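Local coordinates for iron Transport-associated domain protein (Bacillus anthracis, PDB 4H8Q) that binds heme as a NEAT domain of the anthrax hemophore IsdX2, whose NEAT domains extract heme from methemoglobin, at residues K77-D82 / T87-F92; K64-K69 / F73-V78; G48-A53 / N95-K100. The protein carries 1 engineered substitution. All coordinates share one frame; numbering follows the deposited sequence.

Overall arrangement
All three contacts belong to one antiparallel beta barrel. Interactions 1 and 2 are neighbouring hairpins that share strand 72-82: interaction 1 pairs it with 87-94, interaction 2 with 62-69, and Phe65 and Thr67 of the second pack on Val90 and Phe92 of the first. Interaction 1 lies largely at the surface and is dominated by backbone bonds and a bulge, whereas the partly buried interaction 2 adds a side-chain amide-carboxylate bond and waters. Interaction 3, also partly buried, is about 17 Å from interaction 1 between centres; it joins strand 49-56 to the loop following 87-94 through one lysine and aliphatic packing. Its two segments are not paired, although strand 49-56 itself pairs with 87-94.

Interaction 1. Residues K77-D82 / T87-F92; sequences KVVSED and TRVVEF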
loop_
_atom_site.group_PDB
_atom_site.type_symbol
_atom_site.label_atom_id
_atom_site.label_comp_id
_atom_site.label_asym_id
_atom_site.label_seq_id
_atom_site.Cartn_x
_atom_site.Cartn_y
_atom_site.Cartn_z
ATOM N N LYS A 77 -4.908 -7.891 -3.414
ATOM C CA LYS A 77 -6.311 -8.274 -3.324
ATOM C C LYS A 77 -7.179 -7.145 -2.788
ATOM O O LYS A 77 -6.857 -6.536 -1.769
ATOM C CB LYS A 77 -6.450 -9.489 -2.401
ATOM C CG LYS A 77 -7.878 -10.010 -2.328
ATOM C CD LYS A 77 -8.040 -11.030 -1.212
ATOM C CE LYS A 77 -9.401 -11.714 -1.301
ATOM N NZ LYS A 77 -10.524 -10.738 -1.454
ATOM N N VAL A 78 -8.294 -6.860 -3.456
ATOM C CA VAL A 78 -9.224 -5.880 -2.917
ATOM C C VAL A 78 -10.165 -6.606 -1.964
ATOM O O VAL A 78 -10.946 -7.467 -2.388
ATOM C CB VAL A 78 -10.036 -5.190 -4.017
ATOM C CG1 VAL A 78 -11.000 -4.186 -3.409
ATOM C CG2 VAL A 78 -9.089 -4.505 -5.007
ATOM N N VAL A 79 -10.076 -6.282 -0.680
ATOM C CA VAL A 79 -10.895 -6.964 0.325
ATOM C C VAL A 79 -12.133 -6.174 0.734
ATOM O O VAL A 79 -13.020 -6.700 1.405
ATOM C CB VAL A 79 -10.068 -7.343 1.571
ATOM C CG1 VAL A 79 -9.026 -8.382 1.204
ATOM C CG2 VAL A 79 -9.406 -6.110 2.180
ATOM N N SER A 80 -12.196 -4.911 0.334
ATOM C CA SER A 80 -13.409 -4.134 0.496
ATOM C C SER A 80 -13.349 -2.861 -0.316
ATOM O O SER A 80 -12.265 -2.362 -0.642
ATOM C CB SER A 80 -13.702 -3.810 1.961
ATOM O OG SER A 80 -12.745 -2.923 2.502
ATOM N N GLU A 81 -14.531 -2.363 -0.654
ATOM C CA GLU A 81 -14.682 -1.079 -1.320
ATOM C C GLU A 81 -15.805 -0.304 -0.656
ATOM O O GLU A 81 -16.822 -0.881 -0.252
ATOM C CB GLU A 81 -15.006 -1.269 -2.798
ATOM C CG GLU A 81 -13.919 -1.937 -3.609
ATOM C CD GLU A 81 -14.249 -1.981 -5.091
ATOM O OE1 GLU A 81 -13.364 -2.349 -5.894
ATOM O OE2 GLU A 81 -15.398 -1.645 -5.451
ATOM N N ASP A 82 -15.611 1.001 -0.530
ATOM C CA ASP A 82 -16.652 1.893 -0.041
ATOM C C ASP A 82 -16.880 2.930 -1.125
ATOM O O ASP A 82 -16.170 3.937 -1.183
ATOM C CB ASP A 82 -16.201 2.571 1.250
ATOM C CG ASP A 82 -17.280 3.451 1.864
ATOM O OD1 ASP A 82 -18.176 3.907 1.123
ATOM O OD2 ASP A 82 -17.218 3.695 3.089
ATOM N N THR A 87 -13.183 5.017 -1.347
ATOM C CA THR A 87 -11.978 4.391 -0.815
ATOM C C THR A 87 -12.070 2.894 -1.048
ATOM O O THR A 87 -13.147 2.363 -1.327
ATOM C CB THR A 87 -11.814 4.633 0.699
ATOM O OG1 THR A 87 -12.937 4.066 1.393
ATOM C CG2 THR A 87 -11.703 6.123 1.016
ATOM N N ARG A 88 -10.937 2.206 -0.957
ATOM C CA ARG A 88 -10.970 0.754 -0.946
ATOM C C ARG A 88 -9.818 0.226 -0.113
ATOM O O ARG A 88 -8.863 0.944 0.155
ATOM C CB ARG A 88 -10.917 0.177 -2.354
ATOM C CG ARG A 88 -9.556 0.246 -3.050
ATOM C CD ARG A 88 -9.720 -0.348 -4.433
ATOM N NE ARG A 88 -8.497 -0.455 -5.230
ATOM C CZ ARG A 88 -8.066 0.495 -6.063
ATOM N NH1 ARG A 88 -8.716 1.648 -6.155
ATOM N NH2 ARG A 88 -6.974 0.300 -6.785
ATOM N N VAL A 89 -9.932 -1.026 0.313
ATOM C CA VAL A 89 -8.888 -1.641 1.112
ATOM C C VAL A 89 -8.229 -2.745 0.301
ATOM O O VAL A 89 -8.906 -3.624 -0.250
ATOM C CB VAL A 89 -9.450 -2.221 2.436
ATOM C CG1 VAL A 89 -8.320 -2.878 3.249
ATOM C CG2 VAL A 89 -10.112 -1.126 3.240
ATOM N N VAL A 90 -6.902 -2.691 0.209
ATOM C CA VAL A 90 -6.143 -3.714 -0.505
ATOM C C VAL A 90 -5.281 -4.482 0.487
ATOM O O VAL A 90 -4.877 -3.950 1.526
ATOM C CB VAL A 90 -5.282 -3.122 -1.657
ATOM C CG1 VAL A 90 -6.176 -2.432 -2.696
ATOM C CG2 VAL A 90 -4.235 -2.150 -1.114
ATOM N N GLU A 91 -5.012 -5.741 0.175
ATOM C CA GLU A 91 -4.279 -6.603 1.094
ATOM C C GLU A 91 -3.137 -7.282 0.367
ATOM O O GLU A 91 -3.293 -7.731 -0.769
ATOM C CB GLU A 91 -5.230 -7.657 1.651
ATOM C CG GLU A 91 -4.589 -8.682 2.549
ATOM C CD GLU A 91 -5.575 -9.779 2.914
ATOM O OE1 GLU A 91 -5.709 -10.747 2.127
ATOM O OE2 GLU A 91 -6.227 -9.658 3.976
ATOM N N PHE A 92 -1.985 -7.343 1.018
ATOM C CA PHE A 92 -0.804 -7.955 0.427
ATOM C C PHE A 92 0.124 -8.429 1.527
ATOM O O PHE A 92 0.007 -8.012 2.681
ATOM C CB PHE A 92 -0.072 -6.972 -0.504
ATOM C CG PHE A 92 0.284 -5.659 0.152
ATOM C CD1 PHE A 92 1.464 -5.525 0.864
ATOM C CD2 PHE A 92 -0.564 -4.564 0.058
ATOM C CE1 PHE A 92 1.793 -4.321 1.463
ATOM C CE2 PHE A 92 -0.241 -3.358 0.654
ATOM C CZ PHE A 92 0.941 -3.240 1.362
#
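Val79 and Val89 meet through methyl groups set by their first torsions: at chi1 -66° Val79 places CG2 between its backbone N and carbonyl carbon, while Val89, at chi1 179°, sets CG1 beside its own carbonyl carbon, where Val79 CG2 and Val89 CG1 come within 3.6 Å. The other branch of Val89 is taken up by the next residue, Ser80 OG lying 3.3 Å from Val89 CG2. Two consecutive residues thus face a single one, the definition of a classic beta bulge, and the backbone bonds follow suit: Val79 N donates to Val89 O at 2.9 Å, and Val89 N donates to Ser80 O, also at 2.9 Å. The bulge shifts the register by one residue in the hairpin formed by strands 72-82 and 87-94. Regular antiparallel pairing holds on both sides of it, with Glu91 N donating to Lys77 O at 2.8 Å and Asp82 N to Thr87 O at 2.9 Å. Lys77 O is also approached by Val90 CA, at 3.2 Å, in a CA-H...O contact.

On the face carrying Val78, Glu81, Val90 and Arg88, the arginine starts from a chi1 of 74° and then runs extended to NE. Its side chain crosses that of Val78 at about a right angle, with Val78 CG2 4.1 Å from Arg88 NE, and its guanidinium is bound beyond the hairpin by the hydroxyl of Ser59 and the carbonyl of Ile62. Glu81 runs alongside Arg88 and Lys77 alongside Glu91, yet in neither pair do the charged atoms touch. Backbone hydrogen bonding therefore carries the pairing, while the opposite charges would contribute at most a longer-range attraction, and the guanidinium ties the hairpin to Ser59 and to the start of strand 62-69.

Interaction 2. Residues K64-K69 / F73-V78; sequences KFQTEK and FADAKV
Gln66 (chi1 -56°) and Asp75 (chi1 -62°) each carry CG beside the backbone N and lie side by side, and the amide donates from NE2 to Asp75 OD2 at 3.0 Å; the donor sits well above the carboxylate plane, whereas the oxygen lies nearly in the amide plane. Water 1 approaches the same carboxylate oxygen and accepts from Phe65 N at 2.9 Å. The carbonyl of Phe65 receives an almost straight bond from Ala76 N (3.1 Å from Phe65 O), and water 2 lies between Phe65 O and Ala76 O, 2.7 Å from Ala76 O. These bonds belong to the hairpin of strands 62-69 and 72-82 in the NEAT barrel, whose central hydrogen-bonded pair is reciprocal: Thr67 N donates to Ala74 O at 3.1 Å and Ala74 N to Thr67 O at 3.0 Å. Ala74 O gains a second donor from water 3, which also donates to Thr67 OG1 at 2.7 Å. Beside this pair Glu68 CB rests over one face of the Phe73 ring, 4.2 Å from its centroid, in a CH-pi contact. Lys104 makes a cation-pi contact with this ring, and Glu68 OE1 accepts from the side-chain amide of Asn102.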
loop_
_atom_site.group_PDB
_atom_site.type_symbol
_atom_site.label_atom_id
_atom_site.label_comp_id
_atom_site.label_asym_id
_atom_site.label_seq_id
_atom_site.Cartn_x
_atom_site.Cartn_y
_atom_site.Cartn_z
ATOM N N LYS A 64 -4.576 0.548 -10.740
ATOM C CA LYS A 64 -3.806 -0.653 -10.444
ATOM C C LYS A 64 -2.929 -0.416 -9.234
ATOM O O LYS A 64 -2.407 0.688 -9.037
ATOM C CB LYS A 64 -2.902 -1.046 -11.615
ATOM C CG LYS A 64 -3.619 -1.561 -12.846
ATOM C CD LYS A 64 -2.608 -2.080 -13.865
ATOM C CE LYS A 64 -3.292 -2.903 -14.950
ATOM N NZ LYS A 64 -2.341 -3.326 -16.023
ATOM N N PHE A 65 -2.760 -1.453 -8.421
ATOM C CA PHE A 65 -1.822 -1.386 -7.312
ATOM C C PHE A 65 -1.175 -2.747 -7.107
ATOM O O PHE A 65 -1.871 -3.743 -6.891
ATOM C CB PHE A 65 -2.503 -0.926 -6.015
ATOM C CG PHE A 65 -1.569 -0.880 -4.846
ATOM C CD1 PHE A 65 -0.566 0.083 -4.788
ATOM C CD2 PHE A 65 -1.642 -1.824 -3.841
ATOM C CE1 PHE A 65 0.317 0.124 -3.726
ATOM C CE2 PHE A 65 -0.757 -1.793 -2.767
ATOM C CZ PHE A 65 0.216 -0.815 -2.705
ATOM N N GLN A 66 0.154 -2.794 -7.185
ATOM C CA GLN A 66 0.862 -4.071 -7.110
ATOM C C GLN A 66 2.002 -4.004 -6.106
ATOM O O GLN A 66 2.589 -2.943 -5.876
ATOM C CB GLN A 66 1.416 -4.443 -8.487
ATOM C CG GLN A 66 0.361 -4.491 -9.561
ATOM C CD GLN A 66 0.932 -4.823 -10.921
ATOM O OE1 GLN A 66 2.129 -4.667 -11.164
ATOM N NE2 GLN A 66 0.070 -5.275 -11.823
ATOM N N THR A 67 2.324 -5.137 -5.495
ATOM C CA THR A 67 3.489 -5.190 -4.631
ATOM C C THR A 67 4.378 -6.351 -5.049
ATOM O O THR A 67 3.918 -7.285 -5.710
ATOM C CB THR A 67 3.108 -5.323 -3.144
ATOM O OG1 THR A 67 2.410 -6.557 -2.928
ATOM C CG2 THR A 67 2.220 -4.170 -2.717
ATOM N N GLU A 68 5.651 -6.276 -4.686
ATOM C CA GLU A 68 6.603 -7.308 -5.088
ATOM C C GLU A 68 6.357 -8.574 -4.289
ATOM O O GLU A 68 6.273 -8.536 -3.060
ATOM C CB GLU A 68 8.048 -6.835 -4.900
ATOM C CG GLU A 68 9.087 -7.864 -5.364
ATOM C CD GLU A 68 10.438 -7.248 -5.698
ATOM O OE1 GLU A 68 10.739 -6.143 -5.203
ATOM O OE2 GLU A 68 11.201 -7.873 -6.464
ATOM N N LYS A 69 6.241 -9.686 -5.001
ATOM C CA LYS A 69 5.992 -10.983 -4.389
ATOM C C LYS A 69 6.727 -12.046 -5.191
ATOM O O LYS A 69 6.477 -12.210 -6.388
ATOM C CB LYS A 69 4.490 -11.279 -4.383
ATOM C CG LYS A 69 4.120 -12.672 -3.885
ATOM C CD LYS A 69 2.658 -12.985 -4.176
ATOM C CE LYS A 69 2.272 -14.378 -3.698
ATOM N NZ LYS A 69 2.403 -14.524 -2.219
ATOM N N PHE A 73 5.808 -8.895 -9.570
ATOM C CA PHE A 73 4.782 -8.009 -9.021
ATOM C C PHE A 73 3.387 -8.585 -9.190
ATOM O O PHE A 73 3.036 -9.106 -10.254
ATOM C CB PHE A 73 4.881 -6.600 -9.621
ATOM C CG PHE A 73 6.071 -5.836 -9.125
ATOM C CD1 PHE A 73 5.956 -4.966 -8.048
ATOM C CD2 PHE A 73 7.313 -6.023 -9.698
ATOM C CE1 PHE A 73 7.062 -4.284 -7.563
ATOM C CE2 PHE A 73 8.425 -5.341 -9.223
ATOM C CZ PHE A 73 8.297 -4.469 -8.160
ATOM N N ALA A 74 2.593 -8.488 -8.132
ATOM C CA ALA A 74 1.247 -9.045 -8.131
ATOM C C ALA A 74 0.229 -8.012 -7.692
ATOM O O ALA A 74 0.496 -7.214 -6.791
ATOM C CB ALA A 74 1.188 -10.247 -7.203
ATOM N N ASP A 75 -0.935 -8.022 -8.335
ATOM C CA ASP A 75 -2.021 -7.154 -7.914
ATOM C C ASP A 75 -2.424 -7.482 -6.478
ATOM O O ASP A 75 -2.639 -8.647 -6.127
ATOM C CB ASP A 75 -3.232 -7.298 -8.842
ATOM C CG ASP A 75 -2.926 -6.887 -10.275
ATOM O OD1 ASP A 75 -3.091 -7.729 -11.182
ATOM O OD2 ASP A 75 -2.533 -5.725 -10.502
ATOM N N ALA A 76 -2.525 -6.459 -5.639
ATOM C CA ALA A 76 -3.004 -6.669 -4.279
ATOM C C ALA A 76 -4.488 -7.009 -4.313
ATOM O O ALA A 76 -5.241 -6.477 -5.124
ATOM C CB ALA A 76 -2.768 -5.429 -3.431
ATOM N N LYS A 77 -4.908 -7.891 -3.414
ATOM C CA LYS A 77 -6.311 -8.274 -3.324
ATOM C C LYS A 77 -7.179 -7.145 -2.788
ATOM O O LYS A 77 -6.857 -6.536 -1.769
ATOM C CB LYS A 77 -6.450 -9.489 -2.401
ATOM C CG LYS A 77 -7.878 -10.010 -2.328
ATOM C CD LYS A 77 -8.040 -11.030 -1.212
ATOM C CE LYS A 77 -9.401 -11.714 -1.301
ATOM N NZ LYS A 77 -10.524 -10.738 -1.454
ATOM N N VAL A 78 -8.294 -6.860 -3.456
ATOM C CA VAL A 78 -9.224 -5.880 -2.917
ATOM C C VAL A 78 -10.165 -6.606 -1.964
ATOM O O VAL A 78 -10.946 -7.467 -2.388
ATOM C CB VAL A 78 -10.036 -5.190 -4.017
ATOM C CG1 VAL A 78 -11.000 -4.186 -3.409
ATOM C CG2 VAL A 78 -9.089 -4.505 -5.007
HETATM O O HOH W 1 -4.165 -3.825 -9.207
HETATM O O HOH W 2 -4.775 -3.996 -6.073
HETATM O O HOH W 3 0.154 -7.545 -4.044
#

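Interaction 3. Residues G48-A53 / N95-K100; sequences GKKYIA and NDLFAK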
loop_
_atom_site.group_PDB
_atom_site.type_symbol
_atom_site.label_atom_id
_atom_site.label_comp_id
_atom_site.label_asym_id
_atom_site.label_seq_id
_atom_site.Cartn_x
_atom_site.Cartn_y
_atom_site.Cartn_z
ATOM N N GLY A 48 2.830 -17.216 11.331
ATOM C CA GLY A 48 4.145 -16.720 10.962
ATOM C C GLY A 48 4.190 -15.932 9.661
ATOM O O GLY A 48 5.269 -15.591 9.171
ATOM N N LYS A 49 3.024 -15.652 9.087
ATOM C CA LYS A 49 2.949 -14.802 7.903
ATOM C C LYS A 49 2.385 -13.433 8.266
ATOM O O LYS A 49 1.639 -13.295 9.236
ATOM C CB LYS A 49 2.109 -15.455 6.808
ATOM C CG LYS A 49 2.762 -16.680 6.184
ATOM C CD LYS A 49 1.939 -17.219 5.024
ATOM C CE LYS A 49 2.559 -16.851 3.684
ATOM N NZ LYS A 49 3.925 -17.429 3.529
ATOM N N LYS A 50 2.755 -12.422 7.488
ATOM C CA LYS A 50 2.320 -11.059 7.762
ATOM C C LYS A 50 1.565 -10.491 6.570
ATOM O O LYS A 50 2.077 -10.479 5.449
ATOM C CB LYS A 50 3.519 -10.166 8.069
ATOM C CG LYS A 50 4.409 -10.670 9.190
ATOM C CD LYS A 50 5.478 -9.649 9.524
ATOM C CE LYS A 50 6.628 -10.273 10.293
ATOM N NZ LYS A 50 7.383 -11.235 9.444
ATOM N N TYR A 51 0.346 -10.030 6.817
ATOM C CA TYR A 51 -0.460 -9.427 5.766
ATOM C C TYR A 51 -0.777 -8.000 6.149
ATOM O O TYR A 51 -1.058 -7.705 7.309
ATOM C CB TYR A 51 -1.758 -10.201 5.572
ATOM C CG TYR A 51 -1.525 -11.671 5.352
ATOM C CD1 TYR A 51 -1.219 -12.160 4.090
ATOM C CD2 TYR A 51 -1.594 -12.567 6.408
ATOM C CE1 TYR A 51 -0.995 -13.509 3.885
ATOM C CE2 TYR A 51 -1.370 -13.913 6.214
ATOM C CZ TYR A 51 -1.072 -14.379 4.952
ATOM O OH TYR A 51 -0.848 -15.724 4.759
ATOM N N ILE A 52 -0.730 -7.115 5.165
ATOM C CA ILE A 52 -1.028 -5.716 5.382
ATOM C C ILE A 52 -2.324 -5.397 4.673
ATOM O O ILE A 52 -2.494 -5.741 3.503
ATOM C CB ILE A 52 0.063 -4.837 4.763
ATOM C CG1 ILE A 52 1.428 -5.191 5.361
ATOM C CG2 ILE A 52 -0.281 -3.352 4.930
ATOM C CD1 ILE A 52 1.577 -4.780 6.803
ATOM N N ALA A 53 -3.239 -4.757 5.389
ATOM C CA ALA A 53 -4.451 -4.216 4.798
ATOM C C ALA A 53 -4.355 -2.703 4.827
ATOM O O ALA A 53 -4.252 -2.091 5.891
ATOM C CB ALA A 53 -5.683 -4.689 5.563
ATOM N N ASN A 95 7.172 -9.258 4.321
ATOM C CA ASN A 95 8.064 -10.188 4.990
ATOM C C ASN A 95 8.753 -9.476 6.136
ATOM O O ASN A 95 8.315 -9.541 7.285
ATOM C CB ASN A 95 9.091 -10.747 4.004
ATOM C CG ASN A 95 8.462 -11.158 2.679
ATOM O OD1 ASN A 95 8.409 -10.367 1.733
ATOM N ND2 ASN A 95 7.976 -12.395 2.607
ATOM N N ASP A 96 9.832 -8.782 5.804
ATOM C CA ASP A 96 10.577 -8.005 6.770
ATOM C C ASP A 96 9.934 -6.626 6.870
ATOM O O ASP A 96 10.041 -5.818 5.946
ATOM C CB ASP A 96 12.028 -7.879 6.296
ATOM C CG ASP A 96 12.912 -7.160 7.286
ATOM O OD1 ASP A 96 12.394 -6.636 8.293
ATOM O OD2 ASP A 96 14.143 -7.113 7.054
ATOM N N LEU A 97 9.276 -6.351 7.992
ATOM C CA LEU A 97 8.621 -5.058 8.192
ATOM C C LEU A 97 9.607 -3.890 8.291
ATOM O O LEU A 97 9.205 -2.724 8.286
ATOM C CB LEU A 97 7.743 -5.090 9.441
ATOM C CG LEU A 97 6.604 -6.106 9.427
ATOM C CD1 LEU A 97 5.898 -6.110 10.768
ATOM C CD2 LEU A 97 5.629 -5.800 8.299
ATOM N N PHE A 98 10.896 -4.197 8.395
ATOM C CA PHE A 98 11.904 -3.145 8.466
ATOM C C PHE A 98 12.551 -2.862 7.109
ATOM O O PHE A 98 13.322 -1.907 6.960
ATOM C CB PHE A 98 12.961 -3.479 9.526
ATOM C CG PHE A 98 12.413 -3.525 10.920
ATOM C CD1 PHE A 98 11.946 -4.712 11.456
ATOM C CD2 PHE A 98 12.342 -2.374 11.686
ATOM C CE1 PHE A 98 11.432 -4.752 12.737
ATOM C CE2 PHE A 98 11.831 -2.407 12.970
ATOM C CZ PHE A 98 11.374 -3.594 13.495
ATOM N N ALA A 99 12.216 -3.681 6.117
ATOM C CA ALA A 99 12.757 -3.508 4.779
ATOM C C ALA A 99 11.755 -2.773 3.895
ATOM O O ALA A 99 10.543 -2.891 4.089
ATOM C CB ALA A 99 13.103 -4.854 4.172
ATOM N N LYS A 100 12.264 -2.017 2.929
ATOM C CA LYS A 100 11.404 -1.353 1.956
ATOM C C LYS A 100 10.712 -2.396 1.094
ATOM O O LYS A 100 11.317 -3.397 0.691
ATOM C CB LYS A 100 12.215 -0.402 1.066
ATOM C CG LYS A 100 12.731 0.852 1.774
ATOM C CD LYS A 100 13.582 1.693 0.827
ATOM C CE LYS A 100 13.974 3.040 1.435
ATOM N NZ LYS A 100 14.884 2.901 2.614
#
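Lys50 reaches from strand 49-56 of the NEAT beta barrel to Asn95 and Leu97 in the loop that links strands 87-94 and 101-109. Its CG stands opposite the carbonyl carbon (chi1 -55°), the middle of the chain is extended, and a bend at the last torsion (chi4 67°) swings the ammonium to the backbone of Asn95. There NZ donates to Asn95 O at 2.9 Å, tilted somewhat from the carbonyl plane. CB of Asn95 is directed away from the strand; the acceptor is the backbone carbonyl.

The aliphatic part of the lysine is used as well. Leu97, with CG beside its backbone N (chi1 -61°), carries its branched tip back to the lysine chain and crosses it: Lys50 CD lies 3.7 Å from Leu97 CG and 3.8 Å from Leu97 CD1. The same methylene is 3.6 Å from Asn95 O, so it packs against both the leucine and the carbonyl that holds the ammonium. Farther along the strand Ile52 makes a looser apolar contact, its CD1 4.4 Å from Leu97 CD2. Ile18 of strand 14-24 and Leu43 of strand 41-46 also touch both Ile52 and Leu97, which places the leucine in an aliphatic cluster at this end of the barrel.

The loop presents Leu97 on a type I beta turn from Asp96 to Ala99, closed by Ala99 N donating to Asp96 O. An Asx turn is built into it: the carboxylate of Asp96 accepts from the backbone two residues on, Phe98 N donating to Asp96 OD1 at 2.9 Å from above the carboxylate plane.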